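PDB 2EX5: DNA endonuclease I-CeuI from Chlamydomonas eugametos, which cuts DNA as a magnesium-dependent, homodimeric LAGLIDADG homing endonuclease, recognising a degenerate 17-19 bp site and making the staggered break that lets its intron home. Local coordinates for residues E148-L162 against N176-Q188. The protein carries 1 engineered substitution. Numbering follows the deposited sequence.
With nucleotides of chain B.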
loop_
_atom_site.group_PDB
_atom_site.type_symbol
_atom_site.label_atom_id
_atom_site.label_comp_id
_atom_site.label_asym_id
_atom_site.label_seq_id
_atom_site.Cartn_x
_atom_site.Cartn_y
_atom_site.Cartn_z
ATOM N N GLU C 148 3.622 -9.015 -12.370
ATOM C CA GLU C 148 4.766 -9.247 -11.484
ATOM C C GLU C 148 4.396 -9.966 -10.207
ATOM O O GLU C 148 5.126 -10.797 -9.773
ATOM C CB GLU C 148 5.406 -7.922 -11.082
ATOM C CG GLU C 148 6.776 -8.190 -10.556
ATOM C CD GLU C 148 7.376 -7.053 -9.845
ATOM O OE1 GLU C 148 6.767 -5.937 -9.900
ATOM O OE2 GLU C 148 8.470 -7.265 -9.238
ATOM N N LYS C 149 3.293 -9.594 -9.579
ATOM C CA LYS C 149 3.059 -10.063 -8.186
ATOM C C LYS C 149 2.601 -11.498 -8.294
ATOM O O LYS C 149 3.028 -12.291 -7.519
ATOM C CB LYS C 149 2.024 -9.181 -7.391
ATOM C CG LYS C 149 2.527 -8.181 -6.314
ATOM C CD LYS C 149 3.643 -7.313 -6.718
ATOM C CE LYS C 149 4.520 -6.912 -5.511
ATOM N NZ LYS C 149 3.931 -5.837 -4.692
ATOM N N VAL C 150 1.769 -11.809 -9.302
ATOM C CA VAL C 150 1.326 -13.180 -9.672
ATOM C C VAL C 150 2.504 -14.073 -9.887
ATOM O O VAL C 150 2.564 -15.174 -9.351
ATOM C CB VAL C 150 0.384 -13.214 -10.982
ATOM C CG1 VAL C 150 0.002 -14.629 -11.442
ATOM C CG2 VAL C 150 -0.791 -12.383 -10.787
ATOM N N LYS C 151 3.470 -13.618 -10.650
ATOM C CA LYS C 151 4.684 -14.440 -10.842
ATOM C C LYS C 151 5.490 -14.618 -9.528
ATOM O O LYS C 151 6.098 -15.651 -9.326
ATOM C CB LYS C 151 5.551 -13.786 -11.953
ATOM C CG LYS C 151 6.981 -14.192 -11.976
ATOM C CD LYS C 151 7.763 -13.171 -12.900
ATOM C CE LYS C 151 8.117 -11.751 -12.168
ATOM N NZ LYS C 151 9.131 -10.900 -13.014
ATOM N N ARG C 152 5.511 -13.621 -8.637
ATOM C CA ARG C 152 6.246 -13.789 -7.335
ATOM C C ARG C 152 5.554 -14.860 -6.522
ATOM O O ARG C 152 6.159 -15.726 -5.939
ATOM C CB ARG C 152 6.270 -12.493 -6.540
ATOM C CG ARG C 152 7.124 -11.440 -7.141
ATOM C CD ARG C 152 7.203 -10.197 -6.250
ATOM N NE ARG C 152 8.011 -10.410 -5.062
ATOM C CZ ARG C 152 9.352 -10.304 -4.984
ATOM N NH1 ARG C 152 9.981 -10.484 -3.821
ATOM N NH2 ARG C 152 10.066 -10.016 -6.053
ATOM N N VAL C 153 4.241 -14.840 -6.528
ATOM C CA VAL C 153 3.479 -15.949 -5.897
ATOM C C VAL C 153 3.863 -17.325 -6.470
ATOM O O VAL C 153 4.021 -18.317 -5.685
ATOM C CB VAL C 153 1.880 -15.731 -5.962
ATOM C CG1 VAL C 153 1.114 -17.034 -5.560
ATOM C CG2 VAL C 153 1.451 -14.515 -5.029
ATOM N N ALA C 154 4.021 -17.439 -7.811
ATOM C CA ALA C 154 4.231 -18.780 -8.363
ATOM C C ALA C 154 5.638 -19.209 -7.967
ATOM O O ALA C 154 5.940 -20.343 -7.617
ATOM C CB ALA C 154 4.093 -18.757 -9.946
ATOM N N ASN C 155 6.541 -18.286 -8.069
ATOM C CA ASN C 155 7.945 -18.582 -7.718
ATOM C C ASN C 155 8.194 -18.849 -6.227
ATOM O O ASN C 155 8.996 -19.725 -5.905
ATOM C CB ASN C 155 8.749 -17.308 -8.045
ATOM C CG ASN C 155 9.214 -17.294 -9.456
ATOM O OD1 ASN C 155 9.450 -16.230 -10.030
ATOM N ND2 ASN C 155 9.312 -18.446 -10.027
ATOM N N PHE C 156 7.563 -18.071 -5.332
ATOM C CA PHE C 156 7.534 -18.423 -3.912
ATOM C C PHE C 156 7.085 -19.833 -3.694
ATOM O O PHE C 156 7.714 -20.668 -2.984
ATOM C CB PHE C 156 6.573 -17.425 -3.170
ATOM C CG PHE C 156 6.914 -17.206 -1.729
ATOM C CD1 PHE C 156 6.313 -17.958 -0.717
ATOM C CD2 PHE C 156 7.832 -16.272 -1.380
ATOM C CE1 PHE C 156 6.584 -17.704 0.606
ATOM C CE2 PHE C 156 8.126 -16.031 -0.043
ATOM C CZ PHE C 156 7.514 -16.700 0.919
ATOM N N LYS C 157 5.952 -20.144 -4.286
ATOM C CA LYS C 157 5.365 -21.502 -4.162
ATOM C C LYS C 157 6.313 -22.573 -4.727
ATOM O O LYS C 157 6.398 -23.705 -4.173
ATOM C CB LYS C 157 3.990 -21.550 -4.852
ATOM C CG LYS C 157 3.262 -22.927 -4.759
ATOM C CD LYS C 157 1.998 -22.873 -5.681
ATOM C CE LYS C 157 0.993 -24.028 -5.410
ATOM N NZ LYS C 157 -0.437 -23.814 -6.135
ATOM N N ALA C 158 7.029 -22.242 -5.817
ATOM C CA ALA C 158 7.975 -23.229 -6.460
ATOM C C ALA C 158 9.097 -23.539 -5.498
ATOM O O ALA C 158 9.486 -24.669 -5.355
ATOM C CB ALA C 158 8.550 -22.634 -7.789
ATOM N N LEU C 159 9.558 -22.542 -4.769
ATOM C CA LEU C 159 10.636 -22.699 -3.753
ATOM C C LEU C 159 10.213 -23.517 -2.621
ATOM O O LEU C 159 10.953 -24.352 -2.167
ATOM C CB LEU C 159 11.027 -21.382 -3.088
ATOM C CG LEU C 159 12.181 -20.621 -3.680
ATOM C CD1 LEU C 159 13.422 -21.540 -3.998
ATOM C CD2 LEU C 159 11.621 -19.895 -4.808
ATOM N N LEU C 160 9.011 -23.247 -2.134
ATOM C CA LEU C 160 8.489 -23.984 -0.985
ATOM C C LEU C 160 8.430 -25.488 -1.329
ATOM O O LEU C 160 8.705 -26.326 -0.449
ATOM C CB LEU C 160 7.125 -23.414 -0.517
ATOM C CG LEU C 160 6.844 -22.345 0.598
ATOM C CD1 LEU C 160 7.931 -21.609 1.187
ATOM C CD2 LEU C 160 5.684 -21.402 0.297
ATOM N N GLU C 161 8.128 -25.834 -2.597
ATOM C CA GLU C 161 7.958 -27.272 -2.996
ATOM C C GLU C 161 9.291 -27.906 -3.138
ATOM O O GLU C 161 9.450 -29.028 -2.761
ATOM C CB GLU C 161 7.123 -27.454 -4.283
ATOM C CG GLU C 161 5.757 -26.693 -4.255
ATOM C CD GLU C 161 4.825 -26.916 -5.540
ATOM O OE1 GLU C 161 5.130 -27.858 -6.355
ATOM O OE2 GLU C 161 3.787 -26.175 -5.702
ATOM N N LEU C 162 10.261 -27.200 -3.718
ATOM C CA LEU C 162 11.679 -27.592 -3.694
ATOM C C LEU C 162 12.190 -27.919 -2.277
ATOM O O LEU C 162 12.808 -28.940 -2.068
ATOM C CB LEU C 162 12.562 -26.460 -4.290
ATOM C CG LEU C 162 12.888 -26.324 -5.804
ATOM C CD1 LEU C 162 13.252 -27.655 -6.532
ATOM C CD2 LEU C 162 11.866 -25.537 -6.601
ATOM N N ASN C 176 21.303 -25.018 -9.234
ATOM C CA ASN C 176 20.635 -24.897 -10.542
ATOM C C ASN C 176 19.157 -24.556 -10.620
ATOM O O ASN C 176 18.789 -23.915 -11.569
ATOM C CB ASN C 176 20.900 -26.123 -11.387
ATOM C CG ASN C 176 22.351 -26.255 -11.756
ATOM O OD1 ASN C 176 22.926 -25.396 -12.423
ATOM N ND2 ASN C 176 22.948 -27.339 -11.332
ATOM N N LYS C 177 18.336 -25.046 -9.691
ATOM C CA LYS C 177 16.939 -24.651 -9.513
ATOM C C LYS C 177 16.694 -23.573 -8.379
ATOM O O LYS C 177 16.168 -22.524 -8.659
ATOM C CB LYS C 177 16.047 -25.902 -9.411
ATOM C CG LYS C 177 15.695 -26.522 -10.855
ATOM C CD LYS C 177 15.075 -27.978 -10.783
ATOM C CE LYS C 177 15.404 -28.927 -12.011
ATOM N NZ LYS C 177 16.621 -28.550 -12.873
ATOM N N ILE C 178 17.152 -23.776 -7.146
ATOM C CA ILE C 178 16.869 -22.832 -6.052
ATOM C C ILE C 178 17.404 -21.404 -6.199
ATOM O O ILE C 178 16.631 -20.417 -6.192
ATOM C CB ILE C 178 17.225 -23.447 -4.688
ATOM C CG1 ILE C 178 16.333 -24.697 -4.459
ATOM C CG2 ILE C 178 17.214 -22.373 -3.557
ATOM C CD1 ILE C 178 16.550 -25.361 -3.041
ATOM N N LEU C 179 18.710 -21.292 -6.402
ATOM C CA LEU C 179 19.361 -19.993 -6.448
ATOM C C LEU C 179 18.862 -19.112 -7.602
ATOM O O LEU C 179 18.638 -17.878 -7.423
ATOM C CB LEU C 179 20.892 -20.185 -6.486
ATOM C CG LEU C 179 21.779 -19.942 -5.269
ATOM C CD1 LEU C 179 21.002 -19.646 -3.949
ATOM C CD2 LEU C 179 22.912 -20.973 -5.070
ATOM N N PRO C 180 18.633 -19.723 -8.790
ATOM C CA PRO C 180 18.074 -18.922 -9.891
ATOM C C PRO C 180 16.700 -18.368 -9.617
ATOM O O PRO C 180 16.404 -17.314 -10.078
ATOM C CB PRO C 180 18.003 -19.928 -11.073
ATOM C CG PRO C 180 19.061 -20.936 -10.812
ATOM C CD PRO C 180 18.950 -21.112 -9.248
ATOM N N ILE C 181 15.827 -19.073 -8.920
ATOM C CA ILE C 181 14.541 -18.419 -8.524
ATOM C C ILE C 181 14.785 -17.270 -7.552
ATOM O O ILE C 181 14.202 -16.189 -7.714
ATOM C CB ILE C 181 13.564 -19.435 -7.828
ATOM C CG1 ILE C 181 13.080 -20.495 -8.818
ATOM C CG2 ILE C 181 12.437 -18.686 -7.236
ATOM C CD1 ILE C 181 12.742 -21.826 -8.073
ATOM N N TRP C 182 15.597 -17.501 -6.517
ATOM C CA TRP C 182 15.999 -16.386 -5.627
ATOM C C TRP C 182 16.452 -15.141 -6.349
ATOM O O TRP C 182 16.022 -14.032 -6.068
ATOM C CB TRP C 182 17.106 -16.839 -4.663
ATOM C CG TRP C 182 17.977 -15.682 -4.122
ATOM C CD1 TRP C 182 17.654 -14.811 -3.151
ATOM C CD2 TRP C 182 19.331 -15.387 -4.486
ATOM N NE1 TRP C 182 18.663 -13.890 -2.958
ATOM C CE2 TRP C 182 19.748 -14.295 -3.705
ATOM C CE3 TRP C 182 20.237 -15.948 -5.405
ATOM C CZ2 TRP C 182 21.047 -13.708 -3.844
ATOM C CZ3 TRP C 182 21.536 -15.391 -5.501
ATOM C CH2 TRP C 182 21.916 -14.288 -4.740
ATOM N N ASP C 183 17.392 -15.353 -7.290
ATOM C CA ASP C 183 18.002 -14.292 -8.104
ATOM C C ASP C 183 16.945 -13.504 -8.889
ATOM O O ASP C 183 16.979 -12.311 -8.907
ATOM C CB ASP C 183 18.960 -14.960 -9.167
ATOM C CG ASP C 183 19.524 -13.938 -10.148
ATOM O OD1 ASP C 183 20.136 -12.974 -9.671
ATOM O OD2 ASP C 183 19.317 -14.098 -11.369
ATOM N N GLN C 184 16.030 -14.195 -9.575
ATOM C CA GLN C 184 14.907 -13.554 -10.382
ATOM C C GLN C 184 13.942 -12.764 -9.472
ATOM O O GLN C 184 13.379 -11.721 -9.865
ATOM C CB GLN C 184 14.120 -14.680 -11.092
ATOM C CG GLN C 184 14.784 -15.264 -12.326
ATOM C CD GLN C 184 14.477 -16.753 -12.620
ATOM O OE1 GLN C 184 15.382 -17.512 -13.050
ATOM N NE2 GLN C 184 13.206 -17.168 -12.442
ATOM N N MET C 185 13.759 -13.207 -8.231
ATOM C CA MET C 185 12.844 -12.436 -7.322
ATOM C C MET C 185 13.484 -11.309 -6.549
ATOM O O MET C 185 12.767 -10.552 -5.780
ATOM C CB MET C 185 12.164 -13.350 -6.334
ATOM C CG MET C 185 11.531 -14.553 -6.987
ATOM S SD MET C 185 10.829 -15.576 -5.716
ATOM C CE MET C 185 9.518 -14.403 -5.149
ATOM N N ARG C 186 14.812 -11.129 -6.736
ATOM C CA ARG C 186 15.448 -10.037 -5.979
ATOM C C ARG C 186 14.931 -8.664 -6.251
ATOM O O ARG C 186 14.644 -8.304 -7.372
ATOM C CB ARG C 186 16.960 -10.038 -6.078
ATOM C CG ARG C 186 17.594 -11.276 -5.569
ATOM C CD ARG C 186 19.098 -11.132 -5.720
ATOM N NE ARG C 186 19.660 -10.157 -4.780
ATOM C CZ ARG C 186 20.954 -9.985 -4.614
ATOM N NH1 ARG C 186 21.847 -10.658 -5.408
ATOM N NH2 ARG C 186 21.352 -9.118 -3.700
ATOM N N LYS C 187 14.834 -7.823 -5.241
ATOM C CA LYS C 187 14.377 -6.449 -5.474
ATOM C C LYS C 187 15.419 -5.441 -4.980
ATOM O O LYS C 187 15.345 -4.226 -5.315
ATOM C CB LYS C 187 13.164 -6.233 -4.591
ATOM C CG LYS C 187 11.913 -5.897 -5.242
ATOM C CD LYS C 187 11.375 -6.968 -6.003
ATOM C CE LYS C 187 10.961 -6.410 -7.298
ATOM N NZ LYS C 187 10.635 -4.996 -7.153
ATOM N N GLN C 188 16.373 -5.922 -4.190
ATOM C CA GLN C 188 17.453 -5.040 -3.604
ATOM C C GLN C 188 18.911 -5.414 -4.014
ATOM O O GLN C 188 19.825 -5.126 -3.273
ATOM C CB GLN C 188 17.381 -5.070 -2.054
ATOM C CG GLN C 188 16.079 -4.583 -1.536
ATOM C CD GLN C 188 15.910 -4.815 -0.069
ATOM O OE1 GLN C 188 15.144 -4.122 0.558
ATOM N NE2 GLN C 188 16.694 -5.707 0.503
ATOM P P DC B 18 14.063 -8.725 -1.817
ATOM O OP1 DC B 18 15.301 -8.511 -2.581
ATOM O OP2 DC B 18 12.916 -9.347 -2.488
ATOM O "O5'" DC B 18 14.271 -9.718 -0.590
ATOM C "C5'" DC B 18 15.455 -10.102 0.194
ATOM C "C4'" DC B 18 16.147 -8.927 0.892
ATOM O "O4'" DC B 18 15.215 -8.261 1.766
ATOM C "C3'" DC B 18 17.286 -9.301 1.832
ATOM O "O3'" DC B 18 18.491 -9.317 1.069
ATOM C "C2'" DC B 18 17.309 -8.235 2.956
ATOM C "C1'" DC B 18 15.837 -7.880 2.983
ATOM N N1 DC B 18 14.883 -8.332 4.148
ATOM C C2 DC B 18 15.165 -7.793 5.386
ATOM O O2 DC B 18 16.189 -7.141 5.374
ATOM N N3 DC B 18 14.369 -8.024 6.502
ATOM C C4 DC B 18 13.276 -8.759 6.325
ATOM N N4 DC B 18 12.555 -8.968 7.432
ATOM C C5 DC B 18 12.942 -9.356 5.065
ATOM C C6 DC B 18 13.773 -9.135 3.977
ATOM P P DA B 17 8.324 -5.531 -2.011
ATOM O OP1 DA B 17 8.457 -5.216 -3.441
ATOM O OP2 DA B 17 7.518 -6.709 -1.558
ATOM O "O5'" DA B 17 9.762 -5.813 -1.326
ATOM C "C5'" DA B 17 10.930 -4.903 -1.608
ATOM C "C4'" DA B 17 12.162 -5.480 -0.912
ATOM O "O4'" DA B 17 11.969 -5.175 0.518
ATOM C "C3'" DA B 17 12.246 -6.978 -0.966
ATOM O "O3'" DA B 17 13.548 -7.287 -1.374
ATOM C "C2'" DA B 17 11.968 -7.398 0.533
ATOM C "C1'" DA B 17 12.433 -6.194 1.315
ATOM N N9 DA B 17 12.039 -6.062 2.752
ATOM C C8 DA B 17 10.876 -6.491 3.426
ATOM N N7 DA B 17 10.887 -6.204 4.694
ATOM C C5 DA B 17 12.145 -5.588 4.918
ATOM C C6 DA B 17 12.821 -5.060 6.062
ATOM N N6 DA B 17 12.368 -5.062 7.323
ATOM N N1 DA B 17 14.053 -4.506 5.883
ATOM C C2 DA B 17 14.604 -4.491 4.638
ATOM N N3 DA B 17 14.064 -4.919 3.465
ATOM C C4 DA B 17 12.833 -5.479 3.700
#
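Met185 is the residue to start from, because it meets Arg152 with both its backbone and its side chain. Its carbonyl O takes a hydrogen bond from Arg152 NH2 (2.8 Å, 156° at the hydrogen), with the oxygen close to the guanidinium plane, and a weak second one from NH1. CG of Met185 lies beside the backbone N (chi1 -50°) and the chain bends at chi3, which brings CE over the centre of one guanidinium face, 4.0 Å above it. SD lies against Asn155, 3.6 Å from its CB. Held this way, Arg152 turns NH1 toward the DNA, where a weak bond reaches OP2 of DC18 of chain B; the Leu65 carbonyl is another NH1 partner. Replacing Arg152 by an alanine would probably leave the Met185 carbonyl without its side-chain donors and the phosphate without a nearby positive charge. The same phosphate is gripped more firmly by backbone: Lys187 N donates to OP1 at 2.8 Å, nearly straight, helped by Gln188 N. A long salt bridge, 3.8 Å from Glu148 OE2 to Lys187 NZ, spans this end beside Arg152; the carboxylate is buried, and its OE1 also accepts a hydrogen bond from ND2 of Asn92 of the second subunit.

Further along, the two helices run nearly antiparallel (154°) with axes 10.2 Å apart, and Ile181 enters as a knob among Asn155, Ala158, Leu159 and Leu162. Leu162 runs alongside Ile178 in the opposite sense, CG to CG1 4.0 Å, and Leu159 CD1 meets Ile178 CG2 at 3.9 Å. This close packing gives way at the margin, where Lys177 and Gln184 lie exposed. Beneath the pair runs the DNA-binding antiparallel sheet of the LAGLIDADG fold: Leu159 and Met185 rest on Ile67 of strand 63-71, Ile178 on Val81 of strand 79-90, while Phe156 packs against helix 126-141.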